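Local coordinates for dipeptide transport protein DPPA (Bacillus subtilis, PDB 1HI9) that hydrolyses N-terminal residues from peptides containing D-amino acids, as a zinc-dependent aminopeptidase whose ten subunits enclose the active sites in a central chamber, at residues G111-H115 / T176-V182; G102-R106 / D154-E160; Y4-E10 / V54-H60; Y28-L33 / N64-V68. One frame throughout, in Å; residues are numbered along the deposited sequence.

In the fold
Contact 3 comes first along the chain and contact 4 interlocks with it, helix 28-48 crossing over from strand 2-7 to strand 53-58; the segments of contacts 1 and 2, which follow, also alternate along the chain. Contacts 1, 2 and 3 reach one mixed sheet, in which strands 2-7 and 97-103 are neighbours. Contacts 2 and 3 have centres about 15 Å apart and share a zinc ion and its water, while contact 1, centred about 10 Å from contact 2, brings the nucleophile H115 beside H104. Contact 4, centred about 12 Å from contact 3, hydrogen-bonds H60 O through N65. The ends of the parallel strands thus carry the dinuclear zinc site, with contacts 1 and 4 reaching subunit interfaces.

Contact 1. Residues G111-H115 / T176-V182; sequences GVMSH and TISRSAV
R179 grips S114 side-on in the hydrogen bonding that joins G111-H115 to T176-V182. Its NH2 donates to S114 O at 2.9 Å, and its NE to S114 OG at 3.2 Å, with the hydroxyl near the guanidinium plane. CG stands anti to the backbone N (chi1 -168°) and the chain runs extended to NE, which carries the guanidinium along the loop to S114. M113 N donates to R179 O at 2.7 Å, nearly straight at 167°. V112 N binds T176 OG1 at 3.0 Å; that hydroxyl also bonds D154. The same loop presents the nucleophile H115, whose ND1 donates to M113 O at 2.7 Å with the acceptor in the ring plane, a bond that helps fix the ring's rotation beside the zinc ligand H104. Apolar contact is made by V112, its CB 3.5 Å from V182 CG1, the two side chains crossing at about a right angle. F273 of a neighbouring subunit meets the H115 ring edge-to-face and accepts from R179 NH1 through its carbonyl O.

Contact 2. Residues G102-R106 / D154-E160; sequences GYHAR and DDRAAKE. With ZN (zinc ion), chain F.
E160 reaches from its helix to R106 with an extended side chain, chi1 of 173° setting CG opposite its own N, and its OE2 accepts from R106 N at 2.9 Å through the syn lone pair. The aliphatic part of R106 passes obliquely across the same carboxylate, with CB 3.4 Å from E160 OE1. The guanidinium plane is turned 78° from the carboxylate, and R106 NE stays 4.3 Å from E160 OE1, beyond a salt bridge. One turn earlier, the A157 methyl points at the backbone of Y103 and H104, its CB 3.7 Å from H104 C. The H104 side chain leaves the backbone away from the helix: NE2 binds a zinc ion at 1.9 Å, and ND1 donates at 3.0 Å to A105 O, which lies in the ring plane; metal and bond together fix the ring's rotation. D8 and E133 complete that metal's protein ligands. D154 N-caps helix 155-162, OD1 accepting from A157 N; the helix packs its N-terminal turns on the loop leaving strand 97-103, with E160 also touching L134 of helix 133-143.

Contact 3. Residues Y4-E10 / V54-H60; sequences YMSVDME and VLVNDSH. With ZN (zinc ion), chain G; ZN (zinc ion), chain F.
D8 bridges two zinc ions beyond the ends of two paired strands: OD2 binds one at 2.0 Å, while OD1 shares the other with E10 and H60 ND1. A water lies between the metals, bound to both. The H60 ring, swung to the side opposite its backbone N by a chi1 of 172°, brings ND1 to its zinc ion edge-on, with M9 CB over the centre of one face, 3.6 Å from the ring centroid. E10 OE2 approaches the ring edge, its carboxylate turned 77° from the ring plane. H60 NE2 donates to V21 O, which together with the metal bond holds the ring at both nitrogens. Behind the site the strands run parallel with axes 21° apart; M5 N donates to L55 O, M5 O accepts from N57 N, and V7 N donates to N57 O at 3.0 Å. S59 N then bonds V7 O at 2.8 Å, carrying the pairing past the strand into the metal loop. S6 OG and S59 OG hydrogen-bond at 2.7 Å. On the face opposite S6 and N57, V7 CG2 packs on V56 CG1 at 3.9 Å. Strands 2-7 and 53-58 lie between 97-103 and 76-80 in the mixed sheet, with helix 28-48 covering V7 and V56.

Contact 4. Residues Y28-L33 / N64-V68; sequences YERGRL and NNLMV
The Y28 ring receives N65 OD1 at its edge, in plane, where the phenol OH donates to that oxygen at 2.6 Å. The hydroxyl lies in the carbonyl plane on a lone pair of OD1, and the ring and amide planes stand 75° apart. With chi1 at 178°, Y28 swings its ring to the far side from its own N and across to the loop. The other end of the N65 amide is held too: ND2 donates to D58 OD1 and H60 O, and this buried side chain thereby links the helix to the metal loop. The R32 guanidinium has M67 SD at an oblique position, 4.0 Å from NE, while R32 CB rests 3.4 Å from N65 O. R32 NH1 hydrogen-bonds N27 OD1 of a neighbouring subunit. M67 bends at chi3 (-81°) and lays its methyl on L33, with CE 3.5 Å from L33 CG. N64 ND2 likewise bonds D17 of that neighbouring subunit. Helix 28-48 is the connection of a beta-alpha-beta crossover between parallel strands 2-7 and 53-58; its first turns here pack on the loop after the second strand, with N65 in the second shell of the zinc site, bonded to the backbone O of the ligand H60.

Contact 1. Residues G111-H115 / T176-V182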
loop_
_atom_site.group_PDB
_atom_site.type_symbol
_atom_site.label_atom_id
_atom_site.label_comp_id
_atom_site.label_asym_id
_atom_site.label_seq_id
_atom_site.Cartn_x
_atom_site.Cartn_y
_atom_site.Cartn_z
ATOM N N GLY A 111 -4.194 -20.558 -30.382
ATOM C CA GLY A 111 -5.354 -20.744 -29.528
ATOM C C GLY A 111 -5.365 -19.737 -28.392
ATOM O O GLY A 111 -4.327 -19.432 -27.792
ATOM N N VAL A 112 -6.545 -19.200 -28.108
ATOM C CA VAL A 112 -6.693 -18.228 -27.039
ATOM C C VAL A 112 -6.258 -18.823 -25.693
ATOM O O VAL A 112 -6.611 -19.954 -25.361
ATOM C CB VAL A 112 -8.154 -17.736 -26.946
ATOM C CG1 VAL A 112 -9.073 -18.903 -26.645
ATOM C CG2 VAL A 112 -8.270 -16.647 -25.889
ATOM N N MET A 113 -5.472 -18.054 -24.939
ATOM C CA MET A 113 -4.971 -18.462 -23.628
ATOM C C MET A 113 -4.378 -19.864 -23.600
ATOM O O MET A 113 -4.557 -20.602 -22.639
ATOM C CB MET A 113 -6.085 -18.343 -22.589
ATOM C CG MET A 113 -6.612 -16.919 -22.461
ATOM S SD MET A 113 -7.931 -16.731 -21.207
ATOM C CE MET A 113 -6.928 -16.495 -19.841
ATOM N N SER A 114 -3.662 -20.220 -24.661
ATOM C CA SER A 114 -3.043 -21.538 -24.757
ATOM C C SER A 114 -1.996 -21.779 -23.659
ATOM O O SER A 114 -1.177 -20.908 -23.354
ATOM C CB SER A 114 -2.376 -21.702 -26.124
ATOM O OG SER A 114 -1.338 -20.758 -26.286
ATOM N N HIS A 115 -2.041 -22.970 -23.072
ATOM C CA HIS A 115 -1.091 -23.374 -22.035
ATOM C C HIS A 115 -1.438 -24.789 -21.609
ATOM O O HIS A 115 -2.426 -25.340 -22.079
ATOM C CB HIS A 115 -1.160 -22.445 -20.822
ATOM C CG HIS A 115 -2.447 -22.545 -20.066
ATOM N ND1 HIS A 115 -3.621 -21.983 -20.520
ATOM C CD2 HIS A 115 -2.758 -23.184 -18.915
ATOM C CE1 HIS A 115 -4.597 -22.266 -19.679
ATOM N NE2 HIS A 115 -4.100 -22.994 -18.695
ATOM N N THR A 176 -10.595 -18.294 -32.283
ATOM C CA THR A 176 -9.354 -17.675 -31.831
ATOM C C THR A 176 -8.752 -16.738 -32.881
ATOM O O THR A 176 -8.630 -17.104 -34.044
ATOM C CB THR A 176 -8.312 -18.757 -31.481
ATOM O OG1 THR A 176 -8.685 -19.402 -30.258
ATOM C CG2 THR A 176 -6.922 -18.145 -31.351
ATOM N N ILE A 177 -8.397 -15.528 -32.463
ATOM C CA ILE A 177 -7.763 -14.562 -33.349
ATOM C C ILE A 177 -6.304 -14.384 -32.892
ATOM O O ILE A 177 -5.399 -14.235 -33.717
ATOM C CB ILE A 177 -8.506 -13.206 -33.334
ATOM C CG1 ILE A 177 -9.904 -13.390 -33.950
ATOM C CG2 ILE A 177 -7.716 -12.148 -34.122
ATOM C CD1 ILE A 177 -10.769 -12.124 -33.931
ATOM N N SER A 178 -6.086 -14.408 -31.577
ATOM C CA SER A 178 -4.750 -14.300 -30.980
ATOM C C SER A 178 -4.809 -15.002 -29.626
ATOM O O SER A 178 -5.855 -15.525 -29.232
ATOM C CB SER A 178 -4.326 -12.842 -30.787
ATOM O OG SER A 178 -4.810 -12.311 -29.574
ATOM N N ARG A 179 -3.695 -15.027 -28.909
ATOM C CA ARG A 179 -3.695 -15.689 -27.615
ATOM C C ARG A 179 -4.571 -14.933 -26.601
ATOM O O ARG A 179 -4.923 -15.473 -25.559
ATOM C CB ARG A 179 -2.261 -15.831 -27.093
ATOM C CG ARG A 179 -2.110 -16.760 -25.891
ATOM C CD ARG A 179 -0.689 -17.267 -25.822
ATOM N NE ARG A 179 -0.435 -18.113 -24.673
ATOM C CZ ARG A 179 -0.169 -17.657 -23.456
ATOM N NH1 ARG A 179 -0.131 -16.349 -23.236
ATOM N NH2 ARG A 179 0.090 -18.511 -22.465
ATOM N N SER A 180 -4.937 -13.692 -26.912
ATOM C CA SER A 180 -5.777 -12.910 -26.010
ATOM C C SER A 180 -6.881 -12.170 -26.753
ATOM O O SER A 180 -7.232 -11.036 -26.410
ATOM C CB SER A 180 -4.927 -11.901 -25.228
ATOM O OG SER A 180 -4.258 -11.011 -26.107
ATOM N N ALA A 181 -7.420 -12.811 -27.786
ATOM C CA ALA A 181 -8.480 -12.201 -28.593
ATOM C C ALA A 181 -9.287 -13.261 -29.317
ATOM O O ALA A 181 -8.737 -14.230 -29.838
ATOM C CB ALA A 181 -7.872 -11.233 -29.602
ATOM N N VAL A 182 -10.595 -13.073 -29.356
ATOM C CA VAL A 182 -11.450 -14.034 -30.024
ATOM C C VAL A 182 -12.692 -13.398 -30.626
ATOM O O VAL A 182 -13.061 -12.272 -30.295
ATOM C CB VAL A 182 -11.914 -15.149 -29.053
ATOM C CG1 VAL A 182 -10.721 -15.956 -28.558
ATOM C CG2 VAL A 182 -12.663 -14.539 -27.885
#

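Contact 2. Residues G102-R106 / D154-E160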
loop_
_atom_site.group_PDB
_atom_site.type_symbol
_atom_site.label_atom_id
_atom_site.label_comp_id
_atom_site.label_asym_id
_atom_site.label_seq_id
_atom_site.Cartn_x
_atom_site.Cartn_y
_atom_site.Cartn_z
ATOM N N GLY A 102 -15.217 -25.782 -21.817
ATOM C CA GLY A 102 -14.359 -24.634 -21.618
ATOM C C GLY A 102 -12.884 -24.943 -21.754
ATOM O O GLY A 102 -12.046 -24.301 -21.114
ATOM N N TYR A 103 -12.558 -25.933 -22.579
ATOM C CA TYR A 103 -11.166 -26.287 -22.784
ATOM C C TYR A 103 -10.456 -25.346 -23.747
ATOM O O TYR A 103 -11.079 -24.588 -24.498
ATOM C CB TYR A 103 -11.057 -27.735 -23.254
ATOM C CG TYR A 103 -10.968 -28.716 -22.098
ATOM C CD1 TYR A 103 -11.871 -28.659 -21.038
ATOM C CD2 TYR A 103 -9.972 -29.679 -22.054
ATOM C CE1 TYR A 103 -11.774 -29.539 -19.958
ATOM C CE2 TYR A 103 -9.869 -30.564 -20.983
ATOM C CZ TYR A 103 -10.765 -30.489 -19.942
ATOM O OH TYR A 103 -10.632 -31.352 -18.885
ATOM N N HIS A 104 -9.132 -25.404 -23.707
ATOM C CA HIS A 104 -8.287 -24.548 -24.536
ATOM C C HIS A 104 -7.177 -25.357 -25.172
ATOM O O HIS A 104 -6.970 -26.507 -24.823
ATOM C CB HIS A 104 -7.680 -23.441 -23.662
ATOM C CG HIS A 104 -6.991 -23.967 -22.441
ATOM N ND1 HIS A 104 -5.739 -24.542 -22.478
ATOM C CD2 HIS A 104 -7.407 -24.058 -21.155
ATOM C CE1 HIS A 104 -5.408 -24.961 -21.269
ATOM N NE2 HIS A 104 -6.405 -24.679 -20.449
ATOM N N ALA A 105 -6.462 -24.725 -26.097
ATOM C CA ALA A 105 -5.365 -25.359 -26.800
ATOM C C ALA A 105 -4.183 -25.598 -25.870
ATOM O O ALA A 105 -3.991 -24.870 -24.877
ATOM C CB ALA A 105 -4.943 -24.493 -27.959
ATOM N N ARG A 106 -3.391 -26.620 -26.196
ATOM C CA ARG A 106 -2.208 -26.960 -25.399
ATOM C C ARG A 106 -1.128 -25.903 -25.621
ATOM O O ARG A 106 -1.177 -25.142 -26.588
ATOM C CB ARG A 106 -1.690 -28.362 -25.773
ATOM C CG ARG A 106 -1.262 -28.564 -27.247
ATOM C CD ARG A 106 -0.904 -30.029 -27.512
ATOM N NE ARG A 106 -0.665 -30.348 -28.925
ATOM C CZ ARG A 106 0.506 -30.232 -29.545
ATOM N NH1 ARG A 106 1.580 -29.800 -28.892
ATOM N NH2 ARG A 106 0.595 -30.555 -30.825
ATOM N N ASP A 154 -12.635 -23.236 -27.672
ATOM C CA ASP A 154 -12.429 -22.436 -28.870
ATOM C C ASP A 154 -12.226 -23.378 -30.061
ATOM O O ASP A 154 -12.186 -24.596 -29.898
ATOM C CB ASP A 154 -11.208 -21.522 -28.710
ATOM C CG ASP A 154 -9.882 -22.285 -28.787
ATOM O OD1 ASP A 154 -9.752 -23.345 -28.148
ATOM O OD2 ASP A 154 -8.978 -21.808 -29.479
ATOM N N ASP A 155 -12.098 -22.810 -31.255
ATOM C CA ASP A 155 -11.913 -23.605 -32.454
ATOM C C ASP A 155 -10.629 -24.411 -32.407
ATOM O O ASP A 155 -10.598 -25.515 -32.924
ATOM C CB ASP A 155 -11.923 -22.705 -33.691
ATOM C CG ASP A 155 -10.760 -21.703 -33.711
ATOM O OD1 ASP A 155 -10.562 -20.980 -32.700
ATOM O OD2 ASP A 155 -10.063 -21.645 -34.751
ATOM N N ARG A 156 -9.575 -23.878 -31.786
ATOM C CA ARG A 156 -8.309 -24.615 -31.718
ATOM C C ARG A 156 -8.360 -25.826 -30.789
ATOM O O ARG A 156 -7.708 -26.844 -31.047
ATOM C CB ARG A 156 -7.156 -23.705 -31.280
ATOM C CG ARG A 156 -6.909 -22.494 -32.167
ATOM C CD ARG A 156 -6.965 -22.774 -33.670
ATOM N NE ARG A 156 -5.958 -23.700 -34.146
ATOM C CZ ARG A 156 -5.241 -23.582 -35.259
ATOM N NH1 ARG A 156 -5.375 -22.544 -36.083
ATOM N NH2 ARG A 156 -4.384 -24.547 -35.546
ATOM N N ALA A 157 -9.117 -25.715 -29.702
ATOM C CA ALA A 157 -9.240 -26.824 -28.760
ATOM C C ALA A 157 -10.046 -27.917 -29.432
ATOM O O ALA A 157 -9.781 -29.103 -29.246
ATOM C CB ALA A 157 -9.939 -26.366 -27.482
ATOM N N ALA A 158 -11.032 -27.508 -30.223
ATOM C CA ALA A 158 -11.882 -28.461 -30.919
ATOM C C ALA A 158 -11.046 -29.251 -31.919
ATOM O O ALA A 158 -11.151 -30.466 -31.996
ATOM C CB ALA A 158 -13.015 -27.726 -31.636
ATOM N N LYS A 159 -10.214 -28.538 -32.673
ATOM C CA LYS A 159 -9.353 -29.144 -33.677
ATOM C C LYS A 159 -8.391 -30.112 -33.006
ATOM O O LYS A 159 -8.150 -31.214 -33.501
ATOM C CB LYS A 159 -8.566 -28.056 -34.403
ATOM C CG LYS A 159 -7.967 -28.470 -35.737
ATOM C CD LYS A 159 -9.067 -28.845 -36.738
ATOM C CE LYS A 159 -8.523 -28.973 -38.163
ATOM N NZ LYS A 159 -7.994 -27.667 -38.674
ATOM N N GLU A 160 -7.840 -29.684 -31.873
ATOM C CA GLU A 160 -6.902 -30.508 -31.121
ATOM C C GLU A 160 -7.603 -31.784 -30.641
ATOM O O GLU A 160 -7.035 -32.874 -30.704
ATOM C CB GLU A 160 -6.334 -29.703 -29.942
ATOM C CG GLU A 160 -5.464 -30.482 -28.972
ATOM C CD GLU A 160 -4.839 -29.590 -27.892
ATOM O OE1 GLU A 160 -4.415 -30.127 -26.846
ATOM O OE2 GLU A 160 -4.760 -28.354 -28.085
HETATM ZN ZN ZN F . -6.686 -25.460 -18.731
HETATM O O HOH W 1 -5.728 -24.758 -16.999
#

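Contact 3. Residues Y4-E10 / V54-H60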
loop_
_atom_site.group_PDB
_atom_site.type_symbol
_atom_site.label_atom_id
_atom_site.label_comp_id
_atom_site.label_asym_id
_atom_site.label_seq_id
_atom_site.Cartn_x
_atom_site.Cartn_y
_atom_site.Cartn_z
ATOM N N TYR A 4 -19.716 -37.720 -16.867
ATOM C CA TYR A 4 -18.688 -36.963 -16.160
ATOM C C TYR A 4 -18.362 -35.676 -16.900
ATOM O O TYR A 4 -18.165 -35.683 -18.117
ATOM C CB TYR A 4 -17.402 -37.769 -16.044
ATOM C CG TYR A 4 -16.316 -37.046 -15.270
ATOM C CD1 TYR A 4 -16.318 -37.040 -13.869
ATOM C CD2 TYR A 4 -15.298 -36.357 -15.934
ATOM C CE1 TYR A 4 -15.329 -36.367 -13.146
ATOM C CE2 TYR A 4 -14.306 -35.678 -15.221
ATOM C CZ TYR A 4 -14.326 -35.690 -13.831
ATOM O OH TYR A 4 -13.328 -35.057 -13.121
ATOM N N MET A 5 -18.273 -34.577 -16.156
ATOM C CA MET A 5 -17.960 -33.281 -16.750
ATOM C C MET A 5 -16.756 -32.600 -16.113
ATOM O O MET A 5 -16.667 -32.466 -14.897
ATOM C CB MET A 5 -19.162 -32.340 -16.654
ATOM C CG MET A 5 -20.133 -32.442 -17.809
ATOM S SD MET A 5 -21.487 -31.247 -17.693
ATOM C CE MET A 5 -20.629 -29.714 -17.924
ATOM N N SER A 6 -15.821 -32.180 -16.955
ATOM C CA SER A 6 -14.638 -31.469 -16.500
ATOM C C SER A 6 -14.789 -30.089 -17.104
ATOM O O SER A 6 -14.833 -29.948 -18.328
ATOM C CB SER A 6 -13.367 -32.127 -17.020
ATOM O OG SER A 6 -12.229 -31.360 -16.665
ATOM N N VAL A 7 -14.880 -29.070 -16.253
ATOM C CA VAL A 7 -15.050 -27.712 -16.749
ATOM C C VAL A 7 -13.879 -26.780 -16.457
ATOM O O VAL A 7 -13.565 -26.503 -15.299
ATOM C CB VAL A 7 -16.328 -27.057 -16.169
ATOM C CG1 VAL A 7 -16.638 -25.772 -16.928
ATOM C CG2 VAL A 7 -17.498 -28.025 -16.249
ATOM N N ASP A 8 -13.245 -26.298 -17.525
ATOM C CA ASP A 8 -12.135 -25.360 -17.423
ATOM C C ASP A 8 -12.721 -23.979 -17.729
ATOM O O ASP A 8 -13.917 -23.862 -18.013
ATOM C CB ASP A 8 -11.048 -25.713 -18.443
ATOM C CG ASP A 8 -9.658 -25.347 -17.967
ATOM O OD1 ASP A 8 -9.534 -24.679 -16.922
ATOM O OD2 ASP A 8 -8.682 -25.726 -18.641
ATOM N N MET A 9 -11.894 -22.938 -17.692
ATOM C CA MET A 9 -12.392 -21.579 -17.945
ATOM C C MET A 9 -11.939 -20.863 -19.211
ATOM O O MET A 9 -12.734 -20.170 -19.837
ATOM C CB MET A 9 -12.040 -20.666 -16.773
ATOM C CG MET A 9 -13.209 -20.301 -15.898
ATOM S SD MET A 9 -12.779 -19.019 -14.749
ATOM C CE MET A 9 -14.009 -17.815 -15.110
ATOM N N GLU A 10 -10.662 -20.996 -19.566
ATOM C CA GLU A 10 -10.126 -20.295 -20.725
ATOM C C GLU A 10 -10.917 -20.493 -22.009
ATOM O O GLU A 10 -10.987 -19.594 -22.847
ATOM C CB GLU A 10 -8.669 -20.685 -20.966
ATOM C CG GLU A 10 -7.702 -20.189 -19.903
ATOM C CD GLU A 10 -7.682 -21.063 -18.662
ATOM O OE1 GLU A 10 -8.447 -22.046 -18.615
ATOM O OE2 GLU A 10 -6.893 -20.771 -17.737
ATOM N N VAL A 54 -24.989 -36.582 -13.323
ATOM C CA VAL A 54 -24.016 -35.709 -13.966
ATOM C C VAL A 54 -23.079 -35.152 -12.904
ATOM O O VAL A 54 -23.478 -34.325 -12.086
ATOM C CB VAL A 54 -24.688 -34.533 -14.690
ATOM C CG1 VAL A 54 -23.634 -33.696 -15.393
ATOM C CG2 VAL A 54 -25.705 -35.049 -15.686
ATOM N N LEU A 55 -21.836 -35.632 -12.915
ATOM C CA LEU A 55 -20.819 -35.192 -11.970
ATOM C C LEU A 55 -20.044 -34.060 -12.628
ATOM O O LEU A 55 -19.455 -34.246 -13.699
ATOM C CB LEU A 55 -19.854 -36.337 -11.647
ATOM C CG LEU A 55 -19.349 -36.456 -10.210
ATOM C CD1 LEU A 55 -18.062 -37.250 -10.202
ATOM C CD2 LEU A 55 -19.122 -35.085 -9.614
ATOM N N VAL A 56 -20.039 -32.897 -11.983
ATOM C CA VAL A 56 -19.350 -31.726 -12.513
ATOM C C VAL A 56 -18.130 -31.376 -11.671
ATOM O O VAL A 56 -18.250 -31.023 -10.496
ATOM C CB VAL A 56 -20.296 -30.503 -12.569
ATOM C CG1 VAL A 56 -19.611 -29.338 -13.288
ATOM C CG2 VAL A 56 -21.589 -30.887 -13.278
ATOM N N ASN A 57 -16.954 -31.476 -12.289
ATOM C CA ASN A 57 -15.685 -31.191 -11.626
ATOM C C ASN A 57 -15.095 -29.865 -12.112
ATOM O O ASN A 57 -14.746 -29.718 -13.289
ATOM C CB ASN A 57 -14.686 -32.320 -11.906
ATOM C CG ASN A 57 -13.377 -32.149 -11.153
ATOM O OD1 ASN A 57 -12.307 -32.511 -11.645
ATOM N ND2 ASN A 57 -13.457 -31.609 -9.954
ATOM N N ASP A 58 -14.990 -28.900 -11.205
ATOM C CA ASP A 58 -14.423 -27.597 -11.531
ATOM C C ASP A 58 -12.953 -27.891 -11.772
ATOM O O ASP A 58 -12.251 -28.333 -10.856
ATOM C CB ASP A 58 -14.579 -26.646 -10.340
ATOM C CG ASP A 58 -14.287 -25.204 -10.696
ATOM O OD1 ASP A 58 -13.304 -24.963 -11.433
ATOM O OD2 ASP A 58 -15.028 -24.312 -10.224
ATOM N N SER A 59 -12.481 -27.641 -12.992
ATOM C CA SER A 59 -11.087 -27.945 -13.338
ATOM C C SER A 59 -10.184 -26.760 -13.627
ATOM O O SER A 59 -9.179 -26.911 -14.311
ATOM C CB SER A 59 -11.058 -28.884 -14.546
ATOM O OG SER A 59 -11.865 -30.016 -14.310
ATOM N N HIS A 60 -10.511 -25.596 -13.087
ATOM C CA HIS A 60 -9.710 -24.415 -13.355
ATOM C C HIS A 60 -9.053 -23.789 -12.124
ATOM O O HIS A 60 -9.716 -23.542 -11.119
ATOM C CB HIS A 60 -10.598 -23.380 -14.046
ATOM C CG HIS A 60 -9.959 -22.035 -14.203
ATOM N ND1 HIS A 60 -8.872 -21.821 -15.021
ATOM C CD2 HIS A 60 -10.250 -20.836 -13.644
ATOM C CE1 HIS A 60 -8.522 -20.550 -14.963
ATOM N NE2 HIS A 60 -9.342 -19.930 -14.135
HETATM ZN ZN ZN G . -7.764 -23.240 -16.782
HETATM ZN ZN ZN F . -6.686 -25.460 -18.731
HETATM O O HOH W 1 -5.728 -24.758 -16.999
#

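Contact 4. Residues Y28-L33 / N64-V68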
loop_
_atom_site.group_PDB
_atom_site.type_symbol
_atom_site.label_atom_id
_atom_site.label_comp_id
_atom_site.label_asym_id
_atom_site.label_seq_id
_atom_site.Cartn_x
_atom_site.Cartn_y
_atom_site.Cartn_z
ATOM N N TYR A 28 -13.336 -11.232 -13.415
ATOM C CA TYR A 28 -13.493 -12.597 -12.916
ATOM C C TYR A 28 -14.927 -12.968 -12.512
ATOM O O TYR A 28 -15.427 -14.028 -12.904
ATOM C CB TYR A 28 -12.557 -12.840 -11.730
ATOM C CG TYR A 28 -12.715 -14.218 -11.129
ATOM C CD1 TYR A 28 -12.349 -15.363 -11.847
ATOM C CD2 TYR A 28 -13.266 -14.384 -9.858
ATOM C CE1 TYR A 28 -12.532 -16.636 -11.307
ATOM C CE2 TYR A 28 -13.454 -15.648 -9.317
ATOM C CZ TYR A 28 -13.089 -16.767 -10.039
ATOM O OH TYR A 28 -13.281 -18.017 -9.502
ATOM N N GLU A 29 -15.578 -12.109 -11.728
ATOM C CA GLU A 29 -16.938 -12.393 -11.276
ATOM C C GLU A 29 -17.914 -12.608 -12.434
ATOM O O GLU A 29 -18.797 -13.464 -12.356
ATOM C CB GLU A 29 -17.443 -11.286 -10.338
ATOM C CG GLU A 29 -16.808 -11.314 -8.956
ATOM C CD GLU A 29 -17.505 -10.393 -7.963
ATOM O OE1 GLU A 29 -18.735 -10.549 -7.748
ATOM O OE2 GLU A 29 -16.819 -9.514 -7.392
ATOM N N ARG A 30 -17.752 -11.845 -13.512
ATOM C CA ARG A 30 -18.611 -12.022 -14.677
ATOM C C ARG A 30 -18.238 -13.341 -15.333
ATOM O O ARG A 30 -19.102 -14.076 -15.810
ATOM C CB ARG A 30 -18.402 -10.895 -15.685
ATOM C CG ARG A 30 -18.934 -9.542 -15.249
ATOM C CD ARG A 30 -18.358 -8.448 -16.139
ATOM N NE ARG A 30 -18.658 -8.671 -17.546
ATOM C CZ ARG A 30 -17.931 -8.198 -18.553
ATOM N NH1 ARG A 30 -16.846 -7.474 -18.313
ATOM N NH2 ARG A 30 -18.295 -8.445 -19.807
ATOM N N GLY A 31 -16.940 -13.630 -15.349
ATOM C CA GLY A 31 -16.455 -14.859 -15.944
ATOM C C GLY A 31 -17.028 -16.119 -15.324
ATOM O O GLY A 31 -17.496 -16.996 -16.043
ATOM N N ARG A 32 -16.999 -16.220 -13.998
ATOM C CA ARG A 32 -17.510 -17.421 -13.350
ATOM C C ARG A 32 -19.020 -17.540 -13.480
ATOM O O ARG A 32 -19.574 -18.635 -13.387
ATOM C CB ARG A 32 -17.084 -17.470 -11.884
ATOM C CG ARG A 32 -17.689 -16.426 -10.993
ATOM C CD ARG A 32 -17.129 -16.558 -9.584
ATOM N NE ARG A 32 -17.735 -15.582 -8.683
ATOM C CZ ARG A 32 -17.336 -15.355 -7.437
ATOM N NH1 ARG A 32 -16.313 -16.038 -6.922
ATOM N NH2 ARG A 32 -17.968 -14.439 -6.710
ATOM N N LEU A 33 -19.680 -16.414 -13.722
ATOM C CA LEU A 33 -21.119 -16.423 -13.893
ATOM C C LEU A 33 -21.391 -17.071 -15.247
ATOM O O LEU A 33 -22.195 -17.999 -15.368
ATOM C CB LEU A 33 -21.666 -14.997 -13.873
ATOM C CG LEU A 33 -23.095 -14.826 -13.335
ATOM C CD1 LEU A 33 -23.533 -13.390 -13.561
ATOM C CD2 LEU A 33 -24.057 -15.780 -14.020
ATOM N N ASN A 64 -12.631 -23.314 -7.653
ATOM C CA ASN A 64 -13.718 -22.841 -6.809
ATOM C C ASN A 64 -14.434 -21.725 -7.581
ATOM O O ASN A 64 -14.934 -20.747 -7.004
ATOM C CB ASN A 64 -13.179 -22.320 -5.466
ATOM C CG ASN A 64 -12.087 -21.271 -5.632
ATOM O OD1 ASN A 64 -11.878 -20.735 -6.729
ATOM N ND2 ASN A 64 -11.397 -20.959 -4.537
ATOM N N ASN A 65 -14.487 -21.912 -8.899
ATOM C CA ASN A 65 -15.083 -20.953 -9.831
ATOM C C ASN A 65 -16.575 -21.172 -10.075
ATOM O O ASN A 65 -17.370 -20.234 -10.006
ATOM C CB ASN A 65 -14.350 -21.026 -11.173
ATOM C CG ASN A 65 -12.854 -21.096 -11.008
ATOM O OD1 ASN A 65 -12.226 -20.116 -10.625
ATOM N ND2 ASN A 65 -12.271 -22.269 -11.281
ATOM N N LEU A 66 -16.952 -22.406 -10.392
ATOM C CA LEU A 66 -18.360 -22.703 -10.618
ATOM C C LEU A 66 -19.122 -22.307 -9.358
ATOM O O LEU A 66 -18.700 -22.625 -8.246
ATOM C CB LEU A 66 -18.548 -24.188 -10.917
ATOM C CG LEU A 66 -18.014 -24.624 -12.282
ATOM C CD1 LEU A 66 -18.097 -26.131 -12.410
ATOM C CD2 LEU A 66 -18.804 -23.939 -13.382
ATOM N N MET A 67 -20.235 -21.606 -9.532
ATOM C CA MET A 67 -21.017 -21.143 -8.386
ATOM C C MET A 67 -22.040 -22.176 -7.956
ATOM O O MET A 67 -23.021 -22.429 -8.654
ATOM C CB MET A 67 -21.687 -19.813 -8.723
ATOM C CG MET A 67 -20.702 -18.798 -9.265
ATOM S SD MET A 67 -21.319 -17.139 -9.314
ATOM C CE MET A 67 -22.289 -17.131 -10.802
ATOM N N VAL A 68 -21.806 -22.767 -6.791
ATOM C CA VAL A 68 -22.680 -23.813 -6.281
ATOM C C VAL A 68 -24.141 -23.381 -6.140
ATOM O O VAL A 68 -25.044 -24.195 -6.303
ATOM C CB VAL A 68 -22.146 -24.354 -4.933
ATOM C CG1 VAL A 68 -22.264 -23.285 -3.858
ATOM C CG2 VAL A 68 -22.903 -25.612 -4.547
#